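Local atomic coordinates of putative PAS/PAC sensor protein (Nakamurella multipartita DSM 44233, PDB entry 6HMJ), a protein that senses blue light through a flavin-binding light-oxygen-voltage (LOV) domain and binds RNA, probably through its ANTAR domain, to regulate translation. Residues G321-V333 / Y343-E355. Sequence-based numbering, arbitrary orientation.
With FMN (flavin mononucleotide), chain E.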
ATOM      1  N   GLY A 321      11.159 -17.894 -24.118  1.00 54.18           N
ATOM      2  CA  GLY A 321       9.717 -17.955 -24.123  1.00 54.02           C
ATOM      3  C   GLY A 321       9.024 -16.802 -23.427  1.00 54.35           C
ATOM      4  O   GLY A 321       7.824 -16.601 -23.644  1.00 54.08           O
ATOM      5  N   HIS A 322       9.735 -16.045 -22.598  1.00 52.60           N
ATOM      6  CA  HIS A 322       9.093 -14.967 -21.862  1.00 52.74           C
ATOM      7  C   HIS A 322       8.691 -13.836 -22.797  1.00 51.62           C
ATOM      8  O   HIS A 322       9.391 -13.519 -23.761  1.00 51.20           O
ATOM      9  CB  HIS A 322      10.008 -14.450 -20.756  1.00 53.31           C
ATOM     10  CG  HIS A 322       9.994 -15.301 -19.525  1.00 53.59           C
ATOM     11  ND1 HIS A 322      10.971 -16.233 -19.246  1.00 56.54           N
ATOM     12  CD2 HIS A 322       9.106 -15.370 -18.505  1.00 56.76           C
ATOM     13  CE1 HIS A 322      10.691 -16.831 -18.103  1.00 57.81           C
ATOM     14  NE2 HIS A 322       9.564 -16.327 -17.632  1.00 59.21           N
ATOM     15  N   ALA A 323       7.544 -13.234 -22.503  1.00 51.89           N
ATOM     16  CA  ALA A 323       6.896 -12.295 -23.401  1.00 50.47           C
ATOM     17  C   ALA A 323       7.307 -10.865 -23.080  1.00 49.66           C
ATOM     18  O   ALA A 323       7.802 -10.559 -21.994  1.00 51.32           O
ATOM     19  CB  ALA A 323       5.373 -12.434 -23.311  1.00 50.91           C
ATOM     20  N   PHE A 324       7.114  -9.990 -24.062  1.00 48.33           N
ATOM     21  CA  PHE A 324       7.339  -8.565 -23.878  1.00 48.45           C
ATOM     22  C   PHE A 324       6.661  -7.831 -25.024  1.00 48.81           C
ATOM     23  O   PHE A 324       6.478  -8.387 -26.109  1.00 50.16           O
ATOM     24  CB  PHE A 324       8.834  -8.230 -23.817  1.00 48.68           C
ATOM     25  CG  PHE A 324       9.568  -8.458 -25.115  1.00 49.34           C
ATOM     26  CD1 PHE A 324       9.987  -9.730 -25.480  1.00 48.73           C
ATOM     27  CD2 PHE A 324       9.847  -7.400 -25.964  1.00 49.92           C
ATOM     28  CE1 PHE A 324      10.662  -9.941 -26.667  1.00 48.18           C
ATOM     29  CE2 PHE A 324      10.523  -7.606 -27.154  1.00 49.92           C
ATOM     30  CZ  PHE A 324      10.930  -8.880 -27.505  1.00 48.96           C
ATOM     31  N   TRP A 325       6.275  -6.585 -24.766  1.00 48.68           N
ATOM     32  CA  TRP A 325       5.722  -5.740 -25.814  1.00 48.94           C
ATOM     33  C   TRP A 325       6.858  -5.099 -26.595  1.00 49.63           C
ATOM     34  O   TRP A 325       7.761  -4.490 -26.011  1.00 50.63           O
ATOM     35  CB  TRP A 325       4.809  -4.665 -25.230  1.00 48.96           C
ATOM     36  CG  TRP A 325       3.447  -5.163 -24.867  1.00 46.69           C
ATOM     37  CD1 TRP A 325       2.987  -5.466 -23.619  1.00 46.74           C
ATOM     38  CD2 TRP A 325       2.364  -5.420 -25.767  1.00 46.14           C
ATOM     39  NE1 TRP A 325       1.682  -5.895 -23.687  1.00 47.38           N
ATOM     40  CE2 TRP A 325       1.278  -5.875 -24.996  1.00 46.36           C
ATOM     41  CE3 TRP A 325       2.208  -5.306 -27.153  1.00 45.82           C
ATOM     42  CZ2 TRP A 325       0.053  -6.218 -25.562  1.00 45.68           C
ATOM     43  CZ3 TRP A 325       0.992  -5.647 -27.712  1.00 46.23           C
ATOM     44  CH2 TRP A 325      -0.070  -6.097 -26.919  1.00 46.20           C
ATOM     45  N   ASN A 326       6.805  -5.230 -27.917  1.00 49.04           N
ATOM     46  CA  ASN A 326       7.863  -4.773 -28.809  1.00 46.45           C
ATOM     47  C   ASN A 326       7.291  -3.683 -29.704  1.00 46.11           C
ATOM     48  O   ASN A 326       6.468  -3.963 -30.582  1.00 46.84           O
ATOM     49  CB  ASN A 326       8.403  -5.940 -29.639  1.00 47.39           C
ATOM     50  CG  ASN A 326       9.565  -5.546 -30.546  1.00 47.17           C
ATOM     51  OD1 ASN A 326       9.858  -4.365 -30.741  1.00 47.05           O
ATOM     52  ND2 ASN A 326      10.229  -6.549 -31.110  1.00 46.30           N
ATOM     53  N   GLU A 327       7.717  -2.445 -29.477  1.00 46.69           N
ATOM     54  CA  GLU A 327       7.474  -1.356 -30.418  1.00 49.55           C
ATOM     55  C   GLU A 327       8.740  -1.213 -31.256  1.00 50.73           C
ATOM     56  O   GLU A 327       9.749  -0.680 -30.787  1.00 50.20           O
ATOM     57  CB  GLU A 327       7.130  -0.052 -29.709  1.00 50.97           C
ATOM     58  CG  GLU A 327       6.711   1.044 -30.684  1.00 52.71           C
ATOM     59  CD  GLU A 327       6.504   2.384 -30.025  1.00 53.81           C
ATOM     60  OE1 GLU A 327       5.395   2.621 -29.505  1.00 55.66           O
ATOM     61  OE2 GLU A 327       7.449   3.201 -30.029  1.00 54.42           O
ATOM     62  N   PHE A 328       8.695  -1.704 -32.490  1.00 52.78           N
ATOM     63  CA  PHE A 328       9.833  -1.624 -33.393  1.00 52.63           C
ATOM     64  C   PHE A 328       9.462  -0.790 -34.609  1.00 53.57           C
ATOM     65  O   PHE A 328       8.396  -0.983 -35.205  1.00 55.01           O
ATOM     66  CB  PHE A 328      10.326  -3.019 -33.809  1.00 51.50           C
ATOM     67  CG  PHE A 328       9.386  -3.771 -34.706  1.00 52.59           C
ATOM     68  CD1 PHE A 328       9.395  -3.569 -36.076  1.00 54.40           C
ATOM     69  CD2 PHE A 328       8.527  -4.718 -34.182  1.00 54.50           C
ATOM     70  CE1 PHE A 328       8.537  -4.274 -36.902  1.00 56.43           C
ATOM     71  CE2 PHE A 328       7.671  -5.429 -35.003  1.00 55.71           C
ATOM     72  CZ  PHE A 328       7.677  -5.207 -36.365  1.00 56.51           C
ATOM     73  N   HIS A 329      10.345   0.136 -34.967  1.00 52.96           N
ATOM     74  CA  HIS A 329      10.158   0.988 -36.131  1.00 54.10           C
ATOM     75  C   HIS A 329      10.846   0.360 -37.338  1.00 51.63           C
ATOM     76  O   HIS A 329      11.930  -0.216 -37.221  1.00 48.49           O
ATOM     77  CB  HIS A 329      10.718   2.383 -35.847  1.00 56.90           C
ATOM     78  CG  HIS A 329      10.746   3.288 -37.038  1.00 60.44           C
ATOM     79  ND1 HIS A 329      11.920   3.778 -37.568  1.00 62.63           N
ATOM     80  CD2 HIS A 329       9.748   3.806 -37.792  1.00 63.36           C
ATOM     81  CE1 HIS A 329      11.645   4.550 -38.604  1.00 63.98           C
ATOM     82  NE2 HIS A 329      10.334   4.584 -38.762  1.00 65.16           N
ATOM     83  N   LEU A 330      10.199   0.462 -38.496  1.00 51.90           N
ATOM     84  CA  LEU A 330      10.718  -0.084 -39.743  1.00 51.79           C
ATOM     85  C   LEU A 330      11.051   1.078 -40.667  1.00 53.86           C
ATOM     86  O   LEU A 330      10.163   1.853 -41.040  1.00 55.29           O
ATOM     87  CB  LEU A 330       9.708  -1.022 -40.402  1.00 52.17           C
ATOM     88  CG  LEU A 330       9.514  -2.390 -39.747  1.00 51.42           C
ATOM     89  CD1 LEU A 330       8.308  -3.088 -40.349  1.00 51.68           C
ATOM     90  CD2 LEU A 330      10.751  -3.255 -39.889  1.00 51.79           C
ATOM     91  N   SER A 331      12.325   1.194 -41.034  1.00 54.12           N
ATOM     92  CA  SER A 331      12.800   2.292 -41.866  1.00 55.44           C
ATOM     93  C   SER A 331      13.359   1.731 -43.165  1.00 54.58           C
ATOM     94  O   SER A 331      14.291   0.909 -43.124  1.00 52.38           O
ATOM     95  CB  SER A 331      13.868   3.097 -41.123  1.00 56.31           C
ATOM     96  OG  SER A 331      14.081   4.348 -41.750  1.00 59.71           O
ATOM     97  N   PRO A 332      12.829   2.106 -44.328  1.00 56.54           N
ATOM     98  CA  PRO A 332      13.355   1.560 -45.583  1.00 57.63           C
ATOM     99  C   PRO A 332      14.629   2.266 -46.017  1.00 59.34           C
ATOM    100  O   PRO A 332      14.814   3.465 -45.798  1.00 61.87           O
ATOM    101  CB  PRO A 332      12.216   1.813 -46.580  1.00 59.09           C
ATOM    102  CG  PRO A 332      11.539   3.028 -46.056  1.00 60.21           C
ATOM    103  CD  PRO A 332      11.632   2.939 -44.552  1.00 58.12           C
ATOM    104  N   VAL A 333      15.507   1.497 -46.654  1.00 57.92           N
ATOM    105  CA  VAL A 333      16.775   2.000 -47.176  1.00 61.13           C
ATOM    106  C   VAL A 333      16.745   1.813 -48.686  1.00 64.38           C
ATOM    107  O   VAL A 333      16.591   0.685 -49.171  1.00 64.26           O
ATOM    108  CB  VAL A 333      17.980   1.276 -46.556  1.00 59.17           C
ATOM    109  CG1 VAL A 333      19.276   1.854 -47.094  1.00 59.57           C
ATOM    110  CG2 VAL A 333      17.930   1.356 -45.036  1.00 58.11           C
ATOM    111  N   TYR A 343      15.755  -3.069 -45.081  1.00 54.39           N
ATOM    112  CA  TYR A 343      14.930  -2.430 -44.065  1.00 53.93           C
ATOM    113  C   TYR A 343      15.687  -2.486 -42.748  1.00 51.23           C
ATOM    114  O   TYR A 343      16.340  -3.490 -42.445  1.00 49.26           O
ATOM    115  CB  TYR A 343      13.565  -3.126 -43.902  1.00 55.01           C
ATOM    116  CG  TYR A 343      12.389  -2.382 -44.505  1.00 57.21           C
ATOM    117  CD1 TYR A 343      12.028  -2.571 -45.832  1.00 58.77           C
ATOM    118  CD2 TYR A 343      11.634  -1.502 -43.742  1.00 56.79           C
ATOM    119  CE1 TYR A 343      10.954  -1.901 -46.382  1.00 60.49           C
ATOM    120  CE2 TYR A 343      10.558  -0.827 -44.284  1.00 58.47           C
ATOM    121  CZ  TYR A 343      10.222  -1.032 -45.605  1.00 60.75           C
ATOM    122  OH  TYR A 343       9.154  -0.366 -46.161  1.00 62.93           O
ATOM    123  N   ILE A 344      15.609  -1.413 -41.971  1.00 52.76           N
ATOM    124  CA  ILE A 344      16.207  -1.365 -40.643  1.00 52.02           C
ATOM    125  C   ILE A 344      15.092  -1.472 -39.614  1.00 52.20           C
ATOM    126  O   ILE A 344      14.022  -0.873 -39.779  1.00 51.29           O
ATOM    127  CB  ILE A 344      17.032  -0.083 -40.423  1.00 52.69           C
ATOM    128  CG1 ILE A 344      18.007   0.132 -41.581  1.00 52.84           C
ATOM    129  CG2 ILE A 344      17.792  -0.170 -39.100  1.00 52.18           C
ATOM    130  CD1 ILE A 344      18.743   1.450 -41.517  1.00 54.00           C
ATOM    131  N   GLY A 345      15.338  -2.245 -38.567  1.00 54.11           N
ATOM    132  CA  GLY A 345      14.382  -2.415 -37.482  1.00 55.77           C
ATOM    133  C   GLY A 345      15.016  -2.039 -36.156  1.00 56.43           C
ATOM    134  O   GLY A 345      16.157  -2.412 -35.881  1.00 57.01           O
ATOM    135  N   TYR A 346      14.267  -1.301 -35.341  1.00 55.32           N
ATOM    136  CA  TYR A 346      14.724  -0.839 -34.031  1.00 55.70           C
ATOM    137  C   TYR A 346      13.733  -1.344 -32.987  1.00 56.23           C
ATOM    138  O   TYR A 346      12.719  -0.696 -32.723  1.00 58.91           O
ATOM    139  CB  TYR A 346      14.840   0.689 -33.989  1.00 56.73           C
ATOM    140  CG  TYR A 346      15.517   1.288 -35.197  1.00 59.60           C
ATOM    141  CD1 TYR A 346      14.810   1.513 -36.370  1.00 61.67           C
ATOM    142  CD2 TYR A 346      16.863   1.633 -35.165  1.00 60.61           C
ATOM    143  CE1 TYR A 346      15.422   2.059 -37.478  1.00 63.94           C
ATOM    144  CE2 TYR A 346      17.486   2.181 -36.268  1.00 62.26           C
ATOM    145  CZ  TYR A 346      16.761   2.390 -37.423  1.00 65.08           C
ATOM    146  OH  TYR A 346      17.373   2.936 -38.528  1.00 68.27           O
ATOM    147  N   GLN A 347      14.033  -2.490 -32.382  1.00 55.22           N
ATOM    148  CA  GLN A 347      13.130  -3.087 -31.412  1.00 54.98           C
ATOM    149  C   GLN A 347      13.299  -2.427 -30.049  1.00 54.65           C
ATOM    150  O   GLN A 347      14.418  -2.127 -29.619  1.00 54.85           O
ATOM    151  CB  GLN A 347      13.382  -4.590 -31.298  1.00 55.74           C
ATOM    152  CG  GLN A 347      13.103  -5.374 -32.575  1.00 56.81           C
ATOM    153  CD  GLN A 347      14.267  -5.368 -33.553  1.00 58.64           C
ATOM    154  OE1 GLN A 347      15.290  -4.718 -33.327  1.00 59.62           O
ATOM    155  NE2 GLN A 347      14.118  -6.106 -34.645  1.00 57.84           N
ATOM    156  N   LEU A 348      12.172  -2.196 -29.373  1.00 52.98           N
ATOM    157  CA  LEU A 348      12.150  -1.557 -28.062  1.00 51.05           C
ATOM    158  C   LEU A 348      11.185  -2.307 -27.159  1.00 51.01           C
ATOM    159  O   LEU A 348      10.041  -2.565 -27.547  1.00 52.04           O
ATOM    160  CB  LEU A 348      11.725  -0.086 -28.159  1.00 49.75           C
ATOM    161  CG  LEU A 348      12.688   0.866 -28.867  1.00 50.73           C
ATOM    162  CD1 LEU A 348      12.009   2.196 -29.128  1.00 52.50           C
ATOM    163  CD2 LEU A 348      13.953   1.068 -28.042  1.00 49.21           C
ATOM    164  N   ASP A 349      11.650  -2.659 -25.964  1.00 50.23           N
ATOM    165  CA  ASP A 349      10.787  -3.251 -24.947  1.00 48.35           C
ATOM    166  C   ASP A 349      10.010  -2.127 -24.274  1.00 46.94           C
ATOM    167  O   ASP A 349      10.569  -1.366 -23.474  1.00 47.91           O
ATOM    168  CB  ASP A 349      11.615  -4.038 -23.936  1.00 49.07           C
ATOM    169  CG  ASP A 349      10.758  -4.743 -22.907  1.00 50.10           C
ATOM    170  OD1 ASP A 349       9.518  -4.589 -22.959  1.00 51.19           O
ATOM    171  OD2 ASP A 349      11.318  -5.457 -22.049  1.00 51.09           O
ATOM    172  N   VAL A 350       8.724  -2.016 -24.599  1.00 44.11           N
ATOM    173  CA  VAL A 350       7.882  -0.949 -24.071  1.00 45.16           C
ATOM    174  C   VAL A 350       6.802  -1.553 -23.183  1.00 46.85           C
ATOM    175  O   VAL A 350       5.687  -1.025 -23.090  1.00 47.88           O
ATOM    176  CB  VAL A 350       7.268  -0.115 -25.210  1.00 43.49           C
ATOM    177  CG1 VAL A 350       8.367   0.563 -26.008  1.00 43.17           C
ATOM    178  CG2 VAL A 350       6.406  -0.981 -26.115  1.00 44.20           C
ATOM    179  N   THR A 351       7.130  -2.666 -22.526  1.00 47.92           N
ATOM    180  CA  THR A 351       6.147  -3.371 -21.711  1.00 49.68           C
ATOM    181  C   THR A 351       5.571  -2.463 -20.630  1.00 50.27           C
ATOM    182  O   THR A 351       4.348  -2.331 -20.500  1.00 50.64           O
ATOM    183  CB  THR A 351       6.788  -4.612 -21.086  1.00 48.83           C
ATOM    184  OG1 THR A 351       7.262  -5.479 -22.124  1.00 46.55           O
ATOM    185  CG2 THR A 351       5.780  -5.356 -20.217  1.00 49.79           C
ATOM    186  N   GLU A 352       6.441  -1.828 -19.839  1.00 48.16           N
ATOM    187  CA  GLU A 352       5.963  -1.011 -18.726  1.00 49.77           C
ATOM    188  C   GLU A 352       5.070   0.125 -19.212  1.00 50.66           C
ATOM    189  O   GLU A 352       4.043   0.423 -18.593  1.00 52.37           O
ATOM    190  CB  GLU A 352       7.147  -0.455 -17.940  1.00 51.48           C
ATOM    191  CG  GLU A 352       7.899  -1.498 -17.143  1.00 54.67           C
ATOM    192  CD  GLU A 352       7.088  -2.017 -15.974  1.00 58.37           C
ATOM    193  OE1 GLU A 352       6.485  -3.104 -16.103  1.00 58.24           O
ATOM    194  OE2 GLU A 352       7.051  -1.338 -14.923  1.00 59.47           O
ATOM    195  N   ARG A 353       5.444   0.770 -20.317  1.00 49.81           N
ATOM    196  CA  ARG A 353       4.600   1.817 -20.881  1.00 48.44           C
ATOM    197  C   ARG A 353       3.259   1.248 -21.328  1.00 50.42           C
ATOM    198  O   ARG A 353       2.202   1.834 -21.065  1.00 51.56           O
ATOM    199  CB  ARG A 353       5.323   2.493 -22.045  1.00 46.17           C
ATOM    200  CG  ARG A 353       4.592   3.686 -22.628  1.00 47.39           C
ATOM    201  CD  ARG A 353       3.875   3.320 -23.910  1.00 50.75           C
ATOM    202  NE  ARG A 353       4.801   3.136 -25.020  1.00 52.54           N
ATOM    203  CZ  ARG A 353       4.464   2.635 -26.203  1.00 53.69           C
ATOM    204  NH1 ARG A 353       3.214   2.259 -26.443  1.00 54.82           N
ATOM    205  NH2 ARG A 353       5.382   2.511 -27.149  1.00 53.66           N
ATOM    206  N   VAL A 354       3.283   0.105 -22.018  1.00 51.33           N
ATOM    207  CA  VAL A 354       2.047  -0.508 -22.496  1.00 51.64           C
ATOM    208  C   VAL A 354       1.171  -0.922 -21.322  1.00 51.88           C
ATOM    209  O   VAL A 354      -0.057  -0.782 -21.363  1.00 49.55           O
ATOM    210  CB  VAL A 354       2.362  -1.703 -23.414  1.00 50.55           C
ATOM    211  CG1 VAL A 354       1.136  -2.601 -23.575  1.00 51.17           C
ATOM    212  CG2 VAL A 354       2.846  -1.214 -24.770  1.00 49.43           C
ATOM    213  N   GLU A 355       1.785  -1.452 -20.262  1.00 55.61           N
ATOM    214  CA  GLU A 355       1.016  -1.869 -19.095  1.00 58.62           C
ATOM    215  C   GLU A 355       0.264  -0.691 -18.487  1.00 58.86           C
ATOM    216  O   GLU A 355      -0.895  -0.829 -18.076  1.00 58.84           O
ATOM    217  CB  GLU A 355       1.942  -2.510 -18.062  1.00 61.71           C
ATOM    218  CG  GLU A 355       1.252  -3.526 -17.169  1.00 65.44           C
ATOM    219  CD  GLU A 355       0.864  -4.783 -17.913  1.00 65.07           C
ATOM    220  OE1 GLU A 355       1.764  -5.441 -18.473  1.00 63.87           O
ATOM    221  OE2 GLU A 355      -0.342  -5.103 -17.943  1.00 66.91           O
TER
HETATM  222  N1  FMN E 400       8.259  -8.811 -36.459  1.00 54.27           N
HETATM  223  C2  FMN E 400       8.161  -9.043 -35.132  1.00 55.54           C
HETATM  224  O2  FMN E 400       7.155  -9.640 -34.693  1.00 55.91           O
HETATM  225  N3  FMN E 400       9.106  -8.654 -34.259  1.00 56.68           N
HETATM  226  C4  FMN E 400      10.213  -8.007 -34.635  1.00 55.55           C
HETATM  227  O4  FMN E 400      11.070  -7.662 -33.794  1.00 54.19           O
HETATM  228  C4A FMN E 400      10.399  -7.715 -36.072  1.00 55.94           C
HETATM  229  N5  FMN E 400      11.487  -7.071 -36.534  1.00 56.31           N
HETATM  230  C5A FMN E 400      11.625  -6.819 -37.856  1.00 56.24           C
HETATM  231  C6  FMN E 400      12.760  -6.146 -38.297  1.00 54.91           C
HETATM  232  C7  FMN E 400      12.935  -5.875 -39.646  1.00 53.70           C
HETATM  233  C7M FMN E 400      14.173  -5.150 -40.102  1.00 53.77           C
HETATM  234  C8  FMN E 400      11.897  -6.300 -40.622  1.00 53.99           C
HETATM  235  C8M FMN E 400      12.042  -6.021 -42.095  1.00 54.53           C
HETATM  236  C9  FMN E 400      10.762  -6.965 -40.184  1.00 54.25           C
HETATM  237  C9A FMN E 400      10.578  -7.247 -38.833  1.00 55.01           C
HETATM  238  N10 FMN E 400       9.429  -7.929 -38.356  1.00 55.41           N
HETATM  239  C10 FMN E 400       9.324  -8.167 -36.978  1.00 55.54           C
HETATM  240  C1' FMN E 400       8.333  -8.384 -39.217  1.00 54.57           C
HETATM  241  C2' FMN E 400       8.523  -9.836 -39.607  1.00 53.95           C
HETATM  242  O2' FMN E 400       9.908 -10.135 -39.796  1.00 54.58           O
HETATM  243  C3' FMN E 400       7.766 -10.105 -40.893  1.00 54.01           C
HETATM  244  O3' FMN E 400       8.266  -9.231 -41.918  1.00 55.02           O
HETATM  245  C4' FMN E 400       6.267  -9.875 -40.767  1.00 53.69           C
HETATM  246  O4' FMN E 400       5.726 -10.698 -39.734  1.00 51.35           O
HETATM  247  C5' FMN E 400       5.668 -10.188 -42.131  1.00 55.89           C
HETATM  248  O5' FMN E 400       4.551 -11.059 -42.034  1.00 56.32           O
HETATM  249  P   FMN E 400       4.737 -12.614 -42.391  1.00 54.86           P
HETATM  250  O1P FMN E 400       3.357 -13.166 -42.142  1.00 58.79           O
HETATM  251  O2P FMN E 400       5.170 -12.601 -43.838  1.00 56.76           O
HETATM  252  O3P FMN E 400       5.827 -13.102 -41.468  1.00 55.61           O
HETATM  253  O   HOH W   1      11.258   1.398 -32.132  1.00 48.06           O
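S331 and I344 pair in the antiparallel hairpin of strands 323-333 and 343-346, with S331 N reaching I344 O at 3.0 Å and I344 N returning to S331 O. Y346 N to H329 O continues the ladder, but H329 N to Y346 O is weak, and a water there bridges E327 O and Y346 O. Past it, E327 N donates to L348 O and V350 N to W325 O.

Where helix 351-355 begins, T351 OG1 accepts from W325 N at 3.0 Å while giving its own proton to the syn lone pair of D349 OD1. T351 N also binds D349 OD1, closing an Asx turn. Between the two segments, E327 OE1 and R353 NH2 form a salt bridge, its very short modelled length doubtful at this resolution.

Among the apolar contacts, V354 CG1 sits over the five-membered ring of W325, 3.4 Å from its centroid. At the other end P332 CB lies over the Y343 ring face (3.9 Å to the centroid), while L330 CB meets Y343 CD2. Replacing Y343 with an alanine would probably uncover P332 and leave the carbonyl of D308 without its hydroxyl partner.

The flavin lies against F328, L330 and G345, where a side chain would strike its C6. With CG anti to the backbone N (chi1 -177°), N326 brings ND2 to 3.0 Å from FMN O4; the hydrogen bond of ND2 is to N316 OD1. Q347 NE2 is hydrogen-bonded to T250 OG1 and makes a weak bond to FMN N5 (3.4 Å). As in other LOV domains, this glutamine probably senses N5 protonation, and L348 to V350 lead from it into the helix that begins at T351.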